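Local coordinates for protein probable ferredoxin-dependent nitrite reductase NirA (PDB 1ZJ8) that reduces sulfite to sulfide with electrons from ferredoxin, using a siroheme and a [4Fe-4S] cluster, probably for the biosynthesis of sulfur-containing amino acids and cofactors, at residues Q145-E150 against I431-L436. Sequence-based numbering, arbitrary orientation.
With SRM (siroheme), chain E.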
# COMPACT_ATOMS: atom_id res chain seq x y z
N GLN A 145 0.41 3.23 -10.55
CA GLN A 145 0.86 2.13 -11.36
C GLN A 145 0.26 2.22 -12.73
O GLN A 145 -0.95 2.51 -12.88
CB GLN A 145 0.43 0.82 -10.74
CG GLN A 145 1.14 0.49 -9.48
CD GLN A 145 0.95 -0.95 -9.09
OE1 GLN A 145 1.71 -1.48 -8.31
NE2 GLN A 145 -0.08 -1.60 -9.63
N TYR A 146 1.10 1.96 -13.73
CA TYR A 146 0.71 1.93 -15.14
C TYR A 146 0.59 0.48 -15.56
O TYR A 146 1.19 -0.37 -14.93
CB TYR A 146 1.79 2.58 -15.99
CG TYR A 146 2.07 4.06 -15.75
CD1 TYR A 146 1.10 5.02 -16.01
CD2 TYR A 146 3.33 4.50 -15.34
CE1 TYR A 146 1.36 6.39 -15.85
CE2 TYR A 146 3.61 5.88 -15.17
CZ TYR A 146 2.62 6.82 -15.43
OH TYR A 146 2.85 8.19 -15.28
N HIS A 147 -0.20 0.18 -16.59
CA HIS A 147 -0.20 -1.17 -17.19
C HIS A 147 -0.12 -1.09 -18.72
O HIS A 147 -0.11 0.02 -19.28
CB HIS A 147 -1.44 -1.95 -16.76
CG HIS A 147 -1.35 -2.52 -15.38
ND1 HIS A 147 -2.06 -2.01 -14.32
CD2 HIS A 147 -0.65 -3.57 -14.90
CE1 HIS A 147 -1.80 -2.72 -13.24
NE2 HIS A 147 -0.94 -3.67 -13.56
N TRP A 148 -0.05 -2.23 -19.40
CA TRP A 148 0.10 -2.24 -20.85
C TRP A 148 1.38 -1.53 -21.31
O TRP A 148 1.41 -0.91 -22.38
CB TRP A 148 -1.12 -1.59 -21.56
CG TRP A 148 -2.43 -2.29 -21.29
CD1 TRP A 148 -3.44 -1.88 -20.46
CD2 TRP A 148 -2.84 -3.54 -21.84
NE1 TRP A 148 -4.46 -2.81 -20.46
CE2 TRP A 148 -4.12 -3.83 -21.30
CE3 TRP A 148 -2.26 -4.44 -22.73
CZ2 TRP A 148 -4.81 -4.99 -21.63
CZ3 TRP A 148 -2.94 -5.59 -23.06
CH2 TRP A 148 -4.21 -5.86 -22.51
N ILE A 149 2.44 -1.60 -20.51
CA ILE A 149 3.68 -0.93 -20.88
C ILE A 149 4.61 -1.89 -21.61
O ILE A 149 4.72 -3.07 -21.26
CB ILE A 149 4.32 -0.20 -19.67
CG1 ILE A 149 3.93 1.28 -19.73
CG2 ILE A 149 5.85 -0.32 -19.65
CD1 ILE A 149 4.34 2.06 -18.56
N GLU A 150 5.26 -1.37 -22.66
CA GLU A 150 6.18 -2.15 -23.49
C GLU A 150 7.60 -1.61 -23.26
O GLU A 150 7.83 -0.37 -23.33
CB GLU A 150 5.80 -2.06 -24.98
CG GLU A 150 4.32 -1.92 -25.31
CD GLU A 150 4.03 -2.15 -26.81
OE1 GLU A 150 4.33 -3.26 -27.32
OE2 GLU A 150 3.49 -1.24 -27.49
N ILE A 431 -7.36 -10.24 -10.93
CA ILE A 431 -7.10 -11.05 -12.13
C ILE A 431 -7.06 -10.27 -13.45
O ILE A 431 -6.61 -10.81 -14.46
CB ILE A 431 -8.16 -12.19 -12.22
CG1 ILE A 431 -7.68 -13.32 -13.13
CG2 ILE A 431 -9.52 -11.65 -12.67
CD1 ILE A 431 -8.36 -14.68 -12.82
N GLU A 432 -7.52 -9.01 -13.45
CA GLU A 432 -7.40 -8.12 -14.63
C GLU A 432 -5.95 -7.90 -15.12
O GLU A 432 -5.71 -7.67 -16.30
CB GLU A 432 -8.05 -6.75 -14.30
CG GLU A 432 -8.13 -5.71 -15.44
CD GLU A 432 -8.01 -4.26 -14.94
OE1 GLU A 432 -7.60 -4.03 -13.78
OE2 GLU A 432 -8.29 -3.35 -15.74
N PHE A 433 -4.99 -7.96 -14.20
CA PHE A 433 -3.58 -7.71 -14.53
C PHE A 433 -2.58 -8.56 -13.69
O PHE A 433 -1.43 -8.70 -14.07
CB PHE A 433 -3.22 -6.23 -14.30
CG PHE A 433 -3.79 -5.24 -15.33
CD1 PHE A 433 -3.54 -5.39 -16.69
CD2 PHE A 433 -4.52 -4.12 -14.91
CE1 PHE A 433 -4.04 -4.45 -17.63
CE2 PHE A 433 -5.01 -3.18 -15.84
CZ PHE A 433 -4.77 -3.35 -17.19
N CYS A 434 -3.02 -9.10 -12.57
CA CYS A 434 -2.13 -9.77 -11.64
C CYS A 434 -2.00 -11.28 -11.90
O CYS A 434 -3.01 -11.97 -12.08
CB CYS A 434 -2.63 -9.55 -10.21
SG CYS A 434 -1.45 -10.13 -9.03
N LYS A 435 -0.77 -11.81 -11.86
CA LYS A 435 -0.54 -13.23 -12.13
C LYS A 435 -0.84 -14.15 -10.95
O LYS A 435 -0.85 -15.37 -11.14
CB LYS A 435 0.89 -13.47 -12.57
CG LYS A 435 1.28 -12.79 -13.89
CD LYS A 435 2.77 -13.02 -14.19
CE LYS A 435 3.69 -12.76 -12.95
NZ LYS A 435 3.39 -11.47 -12.22
N LEU A 436 -1.11 -13.60 -9.77
CA LEU A 436 -1.34 -14.43 -8.58
C LEU A 436 -2.78 -14.43 -8.05
O LEU A 436 -3.06 -15.02 -6.99
CB LEU A 436 -0.39 -14.03 -7.46
CG LEU A 436 1.07 -13.87 -7.89
CD1 LEU A 436 1.91 -13.44 -6.69
CD2 LEU A 436 1.61 -15.16 -8.53
FE SRM E . 1.58 -5.94 -3.08
CHA SRM E . 2.81 -8.64 -4.78
CHB SRM E . -0.27 -5.13 -5.75
CHC SRM E . 0.46 -3.34 -1.48
CHD SRM E . 1.54 -7.79 -0.16
NA SRM E . 1.47 -6.61 -4.96
C1A SRM E . 2.14 -7.65 -5.52
C2A SRM E . 2.10 -7.66 -7.02
CMA SRM E . 3.35 -7.05 -7.56
CDA SRM E . 1.79 -9.02 -7.58
CEA SRM E . 2.89 -9.84 -8.18
O3A SRM E . 3.82 -10.20 -7.46
O4A SRM E . 2.87 -10.15 -9.38
C3A SRM E . 0.92 -6.78 -7.26
CAA SRM E . 1.06 -5.86 -8.43
CBA SRM E . 0.49 -6.67 -9.57
CCA SRM E . -0.16 -5.77 -10.58
O1A SRM E . -0.83 -4.80 -10.18
O2A SRM E . 0.02 -6.02 -11.80
C4A SRM E . 0.70 -6.12 -5.94
NB SRM E . 0.44 -4.43 -3.61
C1B SRM E . -0.23 -4.18 -4.74
C2B SRM E . -0.88 -2.83 -4.80
CMB SRM E . -0.79 -2.16 -6.15
CDB SRM E . -2.32 -3.01 -4.47
CEB SRM E . -3.20 -1.82 -4.48
O3B SRM E . -4.12 -1.66 -5.32
O4B SRM E . -2.99 -0.97 -3.61
C3B SRM E . -0.13 -2.14 -3.68
CAB SRM E . 1.14 -1.52 -4.18
CBB SRM E . 1.59 -0.38 -3.31
CCB SRM E . 2.97 0.06 -3.70
O1B SRM E . 3.15 1.07 -4.37
O2B SRM E . 3.96 -0.57 -3.34
C4B SRM E . 0.28 -3.34 -2.87
NC SRM E . 0.99 -5.67 -1.26
C1C SRM E . 0.72 -4.47 -0.72
C2C SRM E . 0.36 -4.54 0.62
CDC SRM E . -0.25 -3.49 1.50
CEC SRM E . 0.59 -2.51 2.23
O3C SRM E . 1.81 -2.43 1.98
O4C SRM E . -0.01 -1.83 3.08
C3C SRM E . 0.64 -5.83 0.95
CAC SRM E . 0.39 -6.29 2.35
CBC SRM E . 1.27 -5.81 3.48
CCC SRM E . 2.56 -6.61 3.47
O1C SRM E . 3.42 -6.44 2.56
O2C SRM E . 2.72 -7.45 4.39
C4C SRM E . 1.08 -6.48 -0.18
ND SRM E . 2.39 -7.71 -2.52
C1D SRM E . 2.08 -8.31 -1.36
C2D SRM E . 2.36 -9.68 -1.46
CAD SRM E . 2.73 -10.54 -0.27
CBD SRM E . 4.18 -10.69 0.08
CCD SRM E . 4.66 -11.41 1.31
O1D SRM E . 5.26 -10.72 2.16
O2D SRM E . 4.47 -12.64 1.47
C3D SRM E . 2.86 -9.88 -2.74
CDD SRM E . 3.69 -11.06 -3.17
CED SRM E . 5.16 -11.19 -2.82
O3D SRM E . 5.81 -10.24 -2.38
O4D SRM E . 5.76 -12.27 -2.98
C4D SRM E . 2.87 -8.65 -3.38
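With CG set opposite the carbonyl carbon in His-147 (chi1 -78°), a nearly equal torsion in Phe-433, and each CB directed at the other segment, the imidazole and the phenyl ring come to lie one over the other. They form an offset stack, with planes 10° apart and centroids 3.8 Å apart. Each CB also sits over the partner's ring: His-147 CB is 3.7 Å from the Phe-433 centroid, a CH-pi contact close to the ring normal. On the other phenyl face Glu-432 CG lies near the rim. Trp-148 closes the aromatic cluster from the far rim, where Phe-433 directs its CE1-CZ edge at the five-membered ring of Trp-148, CE1 and CZ nearest NE1, in an offset edge-to-face pair with planes at 79°.

The stack leaves the imidazole edge for siroheme. His-147 NE2 donates a nearly straight hydrogen bond to siroheme O2A, a carboxylate oxygen, over 3.1 Å, so stacking and hydrogen bond together restrict the ring's rotation. Gln-145 NE2 reaches the other oxygen, siroheme O1A, in a weak bond of 3.3 Å, while Lys-435 NZ bonds weakly to siroheme O4A of a second carboxylate, 3.2 Å away. Leu-436 N donates a long hydrogen bond (3.6 Å) to Cys-434 SG, a ligand of the iron-sulfur cluster.

The contact thus joins a ferredoxin-like half domain to the cluster-binding loop beside siroheme. Strand 144-149 runs between strands 104-109 and 135-138 of an antiparallel sheet; the loop, between strand 425-427 and helix 442-455, also meets edge strand 79-83, where Phe-433 and Arg-83 share a backbone hydrogen bond.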